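Local structure of probable transcriptional regulator (Pseudomonas aeruginosa, 2ESN) at residues Thr102-Ala107 / Arg131-Asn136; His203-Pro208 / Arg227-Gln232. The protein is probably a LysR-type transcriptional regulator, pairing a helix-turn-helix DNA-binding domain with a substrate-binding domain expected to sense a small effector. One frame throughout, in Å; residues are numbered along the deposited sequence.

Contact 1 of 2, residues Thr102-Ala107 / Arg131-Asn136; sequences TFVFAA and RLRLVN
Phe105 and Leu132 meet on the buried face of two neighbouring parallel strands, where CE2 of the ring lies 3.6 Å from Leu132 CD2. The phenylalanine's CG stands beside its own backbone N (chi1 -72°), which carries the ring back toward Leu132, while its CB rests against Leu134 CG at 4.0 Å. Leu134 in turn reaches forward, its CD2 3.7 Å from Ala107 CB; each leucine thus meets a residue one pair further along. On the other face Thr102, Val104, Arg131 and Arg133 are partly exposed, and Val104 CG1 stays 4.3 Å from Val135 CG1. There Thr102 CG2 lies 3.9 Å from Arg133 CB, and both arginines lead their charged ends away; Arg133 NH2 makes weak hydrogen bonds to backbone carbonyls of Asn210 and Glu211 of the second subunit. Between the faces the backbones alternate as donor and acceptor, from Phe103 N to Arg131 O (2.9 Å) through to Ala107 N and Val135 O (3.0 Å). Helix 109-126 makes the beta-alpha-beta crossover between the strands and packs on Leu132 and Leu134, helix 293-303 packs on Phe103 and Phe105, and strand 153-157 continues the sheet beyond 102-107.

Contact 2 of 2, residues His203-Pro208 / Arg227-Gln232; sequences HAVVTP and REVAVQ
His203 and Val229 pair in parallel, but one residue further on the register slips: Ala204 lies across from Val231, with Ala230 forming a beta bulge. His203 O accepts from Ala230 N at 2.9 Å, and Val205 N gives a hydrogen bond to Val231 O at 2.8 Å. The bond from His203 N to Glu228 O is weak, its N-H...O angle only 120°. Beyond the bulge, Gln232 CA approaches Val205 O at 3.2 Å in a CA-H...O contact. These strands, joined through helix 215-221, form a beta-alpha-beta unit of the LysR substrate-binding domain, whose fold resembles that of periplasmic binding proteins. On the face bearing His203 and Val205, Arg227 runs past both. Its CG sits between backbone N and carbonyl carbon (chi1 59°), and the chain then runs extended to NE; the side chains of Arg227 and His203 cross at about a right angle, with guanidinium and ring planes 48° apart. Arg227 CB lies over one face of the His203 ring, toward its rim, 3.9 Å from the centroid, in a CH-pi contact. Farther along, Val205 CG2 presses on one face of the guanidinium, 3.4 Å from Arg227 NH2; the same methyl touches Val229 CG2 at 3.9 Å. The guanidinium is also held by polar partners: NE forms a salt bridge with Asp217 of helix 215-221, and NH1 donates to a water that itself donates to Ala204 O. Tyr198 serves both groups, its O hydrogen-bonded to His203 NE2 and its OH weakly to Arg227 NH1, while its ring meets the imidazole at a steep angle.

Followed from the N terminus, the chain lays down strand 102-107, passes through helix 109-126 and returns as strand 131-136, closing contact 1. Only later does it form strand 202-206, helix 215-221 and strand 228-233, which close contact 2. The two loops lie in series, neither nested nor crossed, and repeat one construction principle in separate regions of the substrate-binding domain. Their centres are 27 Å apart and their nearest atoms about 6 Å, without touching, although both reach the same branched, mixed sheet system. The second subunit brings them into a common interface: Arg131 and Arg133 pack against Val229 and Gln232 of the other copy, and the sheet continues across.

Contact 1 of 2, residues Thr102-Ala107 / Arg131-Asn136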
ATOM      1  N   THR C 102       7.522 -24.571  -0.389  1.00 39.51           N
ATOM      2  CA  THR C 102       7.733 -23.749   0.793  1.00 39.33           C
ATOM      3  C   THR C 102       6.330 -23.445   1.267  1.00 39.32           C
ATOM      4  O   THR C 102       5.503 -22.974   0.495  1.00 39.41           O
ATOM      5  CB  THR C 102       8.513 -22.486   0.434  1.00 38.24           C
ATOM      6  OG1 THR C 102       9.765 -22.874  -0.123  1.00 40.94           O
ATOM      7  CG2 THR C 102       8.818 -21.563   1.641  1.00 40.89           C
ATOM      8  N   PHE C 103       6.033 -23.846   2.510  1.00 37.98           N
ATOM      9  CA  PHE C 103       4.872 -23.418   3.253  1.00 37.09           C
ATOM     10  C   PHE C 103       5.163 -22.130   4.026  1.00 36.94           C
ATOM     11  O   PHE C 103       6.219 -22.011   4.677  1.00 35.72           O
ATOM     12  CB  PHE C 103       4.379 -24.537   4.175  1.00 35.64           C
ATOM     13  CG  PHE C 103       3.872 -25.725   3.428  1.00 33.50           C
ATOM     14  CD1 PHE C 103       4.761 -26.695   2.942  1.00 28.33           C
ATOM     15  CD2 PHE C 103       2.523 -25.855   3.177  1.00 31.60           C
ATOM     16  CE1 PHE C 103       4.330 -27.776   2.196  1.00 29.51           C
ATOM     17  CE2 PHE C 103       2.048 -26.918   2.468  1.00 30.91           C
ATOM     18  CZ  PHE C 103       2.937 -27.923   2.001  1.00 33.44           C
ATOM     19  N   VAL C 104       4.248 -21.163   3.915  1.00 36.09           N
ATOM     20  CA  VAL C 104       4.439 -19.824   4.528  1.00 35.84           C
ATOM     21  C   VAL C 104       3.431 -19.694   5.655  1.00 35.85           C
ATOM     22  O   VAL C 104       2.242 -19.886   5.441  1.00 35.91           O
ATOM     23  CB  VAL C 104       4.294 -18.640   3.528  1.00 37.30           C
ATOM     24  CG1 VAL C 104       4.498 -17.234   4.245  1.00 34.97           C
ATOM     25  CG2 VAL C 104       5.258 -18.799   2.343  1.00 34.47           C
ATOM     26  N   PHE C 105       3.937 -19.493   6.874  1.00 34.40           N
ATOM     27  CA  PHE C 105       3.078 -19.372   8.034  1.00 34.59           C
ATOM     28  C   PHE C 105       3.283 -17.983   8.634  1.00 34.79           C
ATOM     29  O   PHE C 105       4.387 -17.468   8.617  1.00 36.52           O
ATOM     30  CB  PHE C 105       3.452 -20.397   9.151  1.00 33.87           C
ATOM     31  CG  PHE C 105       3.095 -21.830   8.861  1.00 30.80           C
ATOM     32  CD1 PHE C 105       2.100 -22.445   9.580  1.00 32.66           C
ATOM     33  CD2 PHE C 105       3.827 -22.584   7.950  1.00 32.54           C
ATOM     34  CE1 PHE C 105       1.773 -23.817   9.369  1.00 32.85           C
ATOM     35  CE2 PHE C 105       3.553 -23.986   7.763  1.00 28.15           C
ATOM     36  CZ  PHE C 105       2.496 -24.569   8.465  1.00 30.45           C
ATOM     37  N   ALA C 106       2.195 -17.417   9.158  1.00 35.08           N
ATOM     38  CA  ALA C 106       2.165 -16.170   9.897  1.00 34.90           C
ATOM     39  C   ALA C 106       2.228 -16.665  11.281  1.00 34.94           C
ATOM     40  O   ALA C 106       1.532 -17.613  11.641  1.00 32.19           O
ATOM     41  CB  ALA C 106       0.835 -15.473   9.722  1.00 35.13           C
ATOM     42  N   ALA C 107       3.074 -16.055  12.089  1.00 35.94           N
ATOM     43  CA  ALA C 107       3.418 -16.751  13.365  1.00 35.80           C
ATOM     44  C   ALA C 107       3.910 -15.763  14.367  1.00 35.71           C
ATOM     45  O   ALA C 107       4.133 -14.577  14.006  1.00 34.17           O
ATOM     46  CB  ALA C 107       4.502 -17.795  13.108  1.00 35.29           C
ATOM     47  N   ARG C 131      10.157 -27.001   2.616  1.00 32.83           N
ATOM     48  CA  ARG C 131      10.673 -25.877   3.347  1.00 34.03           C
ATOM     49  C   ARG C 131       9.561 -25.153   4.025  1.00 33.71           C
ATOM     50  O   ARG C 131       8.413 -25.212   3.566  1.00 33.97           O
ATOM     51  CB  ARG C 131      11.326 -24.865   2.407  1.00 34.75           C
ATOM     52  CG  ARG C 131      12.570 -25.350   1.856  1.00 40.23           C
ATOM     53  CD  ARG C 131      12.487 -25.323   0.335  1.00 50.44           C
ATOM     54  NE  ARG C 131      13.319 -26.419  -0.114  1.00 60.47           N
ATOM     55  CZ  ARG C 131      13.505 -26.842  -1.359  1.00 63.58           C
ATOM     56  NH1 ARG C 131      14.322 -27.895  -1.540  1.00 64.42           N
ATOM     57  NH2 ARG C 131      12.916 -26.233  -2.392  1.00 64.19           N
ATOM     58  N   LEU C 132       9.898 -24.451   5.105  1.00 33.72           N
ATOM     59  CA  LEU C 132       8.927 -23.566   5.797  1.00 33.82           C
ATOM     60  C   LEU C 132       9.452 -22.160   5.897  1.00 33.80           C
ATOM     61  O   LEU C 132      10.673 -21.938   6.059  1.00 33.72           O
ATOM     62  CB  LEU C 132       8.534 -24.097   7.190  1.00 33.41           C
ATOM     63  CG  LEU C 132       7.270 -24.946   7.282  1.00 33.58           C
ATOM     64  CD1 LEU C 132       7.429 -26.313   6.630  1.00 32.81           C
ATOM     65  CD2 LEU C 132       6.806 -25.134   8.730  1.00 35.02           C
ATOM     66  N   ARG C 133       8.538 -21.211   5.710  1.00 34.10           N
ATOM     67  CA  ARG C 133       8.842 -19.763   5.876  1.00 37.15           C
ATOM     68  C   ARG C 133       7.859 -19.150   6.900  1.00 37.24           C
ATOM     69  O   ARG C 133       6.615 -19.193   6.740  1.00 37.47           O
ATOM     70  CB  ARG C 133       8.776 -19.027   4.553  1.00 36.59           C
ATOM     71  CG  ARG C 133       9.581 -17.747   4.519  1.00 38.30           C
ATOM     72  CD  ARG C 133       8.697 -16.666   4.035  1.00 46.59           C
ATOM     73  NE  ARG C 133       9.370 -15.614   3.286  1.00 51.25           N
ATOM     74  CZ  ARG C 133      10.185 -14.674   3.752  1.00 56.33           C
ATOM     75  NH1 ARG C 133      10.566 -14.594   5.044  1.00 58.05           N
ATOM     76  NH2 ARG C 133      10.669 -13.796   2.867  1.00 61.29           N
ATOM     77  N   LEU C 134       8.408 -18.682   8.005  1.00 36.92           N
ATOM     78  CA  LEU C 134       7.541 -18.057   9.040  1.00 37.20           C
ATOM     79  C   LEU C 134       7.764 -16.564   9.018  1.00 36.84           C
ATOM     80  O   LEU C 134       8.873 -16.152   8.927  1.00 37.74           O
ATOM     81  CB  LEU C 134       7.821 -18.574  10.427  1.00 34.40           C
ATOM     82  CG  LEU C 134       7.003 -19.766  10.848  1.00 37.32           C
ATOM     83  CD1 LEU C 134       7.370 -20.955   9.961  1.00 31.52           C
ATOM     84  CD2 LEU C 134       7.334 -19.978  12.344  1.00 34.57           C
ATOM     85  N   VAL C 135       6.687 -15.787   9.066  1.00 38.66           N
ATOM     86  CA  VAL C 135       6.767 -14.334   8.950  1.00 38.94           C
ATOM     87  C   VAL C 135       6.074 -13.712  10.140  1.00 40.07           C
ATOM     88  O   VAL C 135       5.097 -14.279  10.678  1.00 39.78           O
ATOM     89  CB  VAL C 135       6.126 -13.807   7.586  1.00 39.74           C
ATOM     90  CG1 VAL C 135       6.863 -14.379   6.393  1.00 39.78           C
ATOM     91  CG2 VAL C 135       4.625 -14.126   7.467  1.00 36.64           C
ATOM     92  N   ASN C 136       6.573 -12.555  10.576  1.00 42.23           N
ATOM     93  CA  ASN C 136       5.848 -11.748  11.578  1.00 44.55           C
ATOM     94  C   ASN C 136       4.751 -11.006  10.823  1.00 45.58           C
ATOM     95  O   ASN C 136       5.049 -10.156  10.015  1.00 46.68           O
ATOM     96  CB  ASN C 136       6.766 -10.663  12.205  1.00 45.81           C
ATOM     97  CG  ASN C 136       7.793 -11.233  13.200  1.00 47.04           C
ATOM     98  OD1 ASN C 136       7.533 -12.213  13.938  1.00 50.00           O
ATOM     99  ND2 ASN C 136       8.976 -10.601  13.222  1.00 50.12           N
TER

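Contact 2 of 2, residues His203-Pro208 / Arg227-Gln232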
ATOM      1  N   HIS C 203       5.136  -5.895  36.101  1.00 32.19           N
ATOM      2  CA  HIS C 203       4.820  -7.003  35.245  1.00 30.99           C
ATOM      3  C   HIS C 203       5.441  -6.842  33.873  1.00 30.06           C
ATOM      4  O   HIS C 203       5.541  -5.711  33.351  1.00 28.36           O
ATOM      5  CB  HIS C 203       3.318  -7.189  35.124  1.00 29.57           C
ATOM      6  CG  HIS C 203       2.674  -7.676  36.368  1.00 31.36           C
ATOM      7  ND1 HIS C 203       2.382  -8.999  36.583  1.00 30.49           N
ATOM      8  CD2 HIS C 203       2.271  -7.015  37.481  1.00 31.17           C
ATOM      9  CE1 HIS C 203       1.830  -9.135  37.777  1.00 31.93           C
ATOM     10  NE2 HIS C 203       1.741  -7.944  38.331  1.00 32.87           N
ATOM     11  N   ALA C 204       5.894  -7.979  33.298  1.00 29.68           N
ATOM     12  CA  ALA C 204       6.350  -7.987  31.910  1.00 29.46           C
ATOM     13  C   ALA C 204       5.169  -8.510  31.113  1.00 29.67           C
ATOM     14  O   ALA C 204       4.504  -9.421  31.542  1.00 29.40           O
ATOM     15  CB  ALA C 204       7.549  -8.895  31.718  1.00 29.73           C
ATOM     16  N   VAL C 205       4.896  -7.947  29.940  1.00 29.52           N
ATOM     17  CA  VAL C 205       3.677  -8.347  29.223  1.00 28.30           C
ATOM     18  C   VAL C 205       4.005  -8.579  27.761  1.00 27.93           C
ATOM     19  O   VAL C 205       4.775  -7.829  27.158  1.00 27.76           O
ATOM     20  CB  VAL C 205       2.578  -7.228  29.367  1.00 28.85           C
ATOM     21  CG1 VAL C 205       1.406  -7.508  28.495  1.00 31.24           C
ATOM     22  CG2 VAL C 205       2.127  -7.150  30.848  1.00 28.02           C
ATOM     23  N   VAL C 206       3.501  -9.672  27.219  1.00 27.46           N
ATOM     24  CA  VAL C 206       3.799 -10.065  25.862  1.00 28.24           C
ATOM     25  C   VAL C 206       2.657  -9.593  24.927  1.00 28.20           C
ATOM     26  O   VAL C 206       1.528  -9.969  25.100  1.00 29.79           O
ATOM     27  CB  VAL C 206       3.997 -11.588  25.784  1.00 27.23           C
ATOM     28  CG1 VAL C 206       4.205 -12.039  24.313  1.00 29.70           C
ATOM     29  CG2 VAL C 206       5.209 -12.024  26.610  1.00 30.44           C
ATOM     30  N   THR C 207       2.986  -8.766  23.947  1.00 29.04           N
ATOM     31  CA  THR C 207       2.033  -8.167  23.024  1.00 29.40           C
ATOM     32  C   THR C 207       2.553  -8.466  21.606  1.00 29.36           C
ATOM     33  O   THR C 207       3.258  -7.652  21.045  1.00 29.81           O
ATOM     34  CB  THR C 207       1.983  -6.650  23.232  1.00 28.07           C
ATOM     35  OG1 THR C 207       3.308  -6.139  23.277  1.00 31.48           O
ATOM     36  CG2 THR C 207       1.387  -6.330  24.543  1.00 32.09           C
ATOM     37  N   PRO C 208       2.240  -9.638  21.060  1.00 32.32           N
ATOM     38  CA  PRO C 208       2.880 -10.151  19.849  1.00 36.21           C
ATOM     39  C   PRO C 208       2.512  -9.342  18.615  1.00 39.30           C
ATOM     40  O   PRO C 208       3.270  -9.308  17.666  1.00 41.13           O
ATOM     41  CB  PRO C 208       2.308 -11.556  19.692  1.00 35.85           C
ATOM     42  CG  PRO C 208       1.652 -11.883  20.997  1.00 35.75           C
ATOM     43  CD  PRO C 208       1.198 -10.565  21.557  1.00 32.68           C
ATOM     44  N   ARG C 227      -2.939  -4.561  36.525  1.00 41.54           N
ATOM     45  CA  ARG C 227      -1.567  -4.758  36.984  1.00 38.50           C
ATOM     46  C   ARG C 227      -0.695  -3.586  36.513  1.00 37.36           C
ATOM     47  O   ARG C 227      -1.065  -2.918  35.527  1.00 37.68           O
ATOM     48  CB  ARG C 227      -1.068  -6.167  36.588  1.00 38.46           C
ATOM     49  CG  ARG C 227      -1.087  -6.436  35.131  1.00 37.90           C
ATOM     50  CD  ARG C 227      -0.805  -7.894  34.773  1.00 33.95           C
ATOM     51  NE  ARG C 227      -0.934  -7.976  33.317  1.00 32.29           N
ATOM     52  CZ  ARG C 227      -0.505  -8.965  32.551  1.00 36.84           C
ATOM     53  NH1 ARG C 227       0.138 -10.033  33.077  1.00 33.05           N
ATOM     54  NH2 ARG C 227      -0.755  -8.907  31.248  1.00 37.72           N
ATOM     55  N   GLU C 228       0.397  -3.301  37.235  1.00 34.69           N
ATOM     56  CA  GLU C 228       1.366  -2.259  36.867  1.00 36.11           C
ATOM     57  C   GLU C 228       2.354  -2.846  35.900  1.00 33.90           C
ATOM     58  O   GLU C 228       3.049  -3.779  36.254  1.00 34.48           O
ATOM     59  CB  GLU C 228       2.166  -1.665  38.078  1.00 34.70           C
ATOM     60  CG  GLU C 228       1.329  -1.008  39.154  1.00 48.19           C
ATOM     61  CD  GLU C 228       0.477   0.187  38.624  1.00 60.07           C
ATOM     62  OE1 GLU C 228      -0.803   0.191  38.770  1.00 63.15           O
ATOM     63  OE2 GLU C 228       1.109   1.109  38.032  1.00 64.47           O
ATOM     64  N   VAL C 229       2.476  -2.265  34.708  1.00 34.17           N
ATOM     65  CA  VAL C 229       3.297  -2.845  33.658  1.00 32.66           C
ATOM     66  C   VAL C 229       4.590  -2.123  33.533  1.00 32.52           C
ATOM     67  O   VAL C 229       4.580  -0.905  33.330  1.00 33.51           O
ATOM     68  CB  VAL C 229       2.515  -2.821  32.288  1.00 33.73           C
ATOM     69  CG1 VAL C 229       3.436  -3.195  31.140  1.00 30.62           C
ATOM     70  CG2 VAL C 229       1.239  -3.729  32.379  1.00 31.84           C
ATOM     71  N   ALA C 230       5.719  -2.837  33.616  1.00 31.11           N
ATOM     72  CA  ALA C 230       7.024  -2.233  33.378  1.00 31.11           C
ATOM     73  C   ALA C 230       7.500  -2.343  31.923  1.00 30.00           C
ATOM     74  O   ALA C 230       8.129  -1.431  31.413  1.00 31.09           O
ATOM     75  CB  ALA C 230       8.047  -2.871  34.297  1.00 31.53           C
ATOM     76  N   VAL C 231       7.258  -3.481  31.262  1.00 29.23           N
ATOM     77  CA  VAL C 231       7.733  -3.727  29.895  1.00 27.50           C
ATOM     78  C   VAL C 231       6.665  -4.466  29.097  1.00 29.08           C
ATOM     79  O   VAL C 231       6.094  -5.432  29.605  1.00 28.18           O
ATOM     80  CB  VAL C 231       9.055  -4.624  29.907  1.00 28.56           C
ATOM     81  CG1 VAL C 231       9.634  -4.801  28.485  1.00 25.62           C
ATOM     82  CG2 VAL C 231      10.133  -4.038  30.835  1.00 26.29           C
ATOM     83  N   GLN C 232       6.443  -4.048  27.838  1.00 27.75           N
ATOM     84  CA  GLN C 232       5.694  -4.826  26.866  1.00 31.33           C
ATOM     85  C   GLN C 232       6.677  -5.224  25.790  1.00 30.37           C
ATOM     86  O   GLN C 232       7.540  -4.419  25.411  1.00 29.49           O
ATOM     87  CB  GLN C 232       4.571  -3.997  26.227  1.00 30.72           C
ATOM     88  CG  GLN C 232       3.409  -3.752  27.188  1.00 37.59           C
ATOM     89  CD  GLN C 232       2.388  -2.676  26.684  1.00 35.30           C
ATOM     90  OE1 GLN C 232       1.186  -2.752  27.003  1.00 43.94           O
ATOM     91  NE2 GLN C 232       2.880  -1.668  25.994  1.00 34.23           N
TER
HETATM   92  O   HOH W   1       2.394 -11.135  31.620  1.00 29.04           O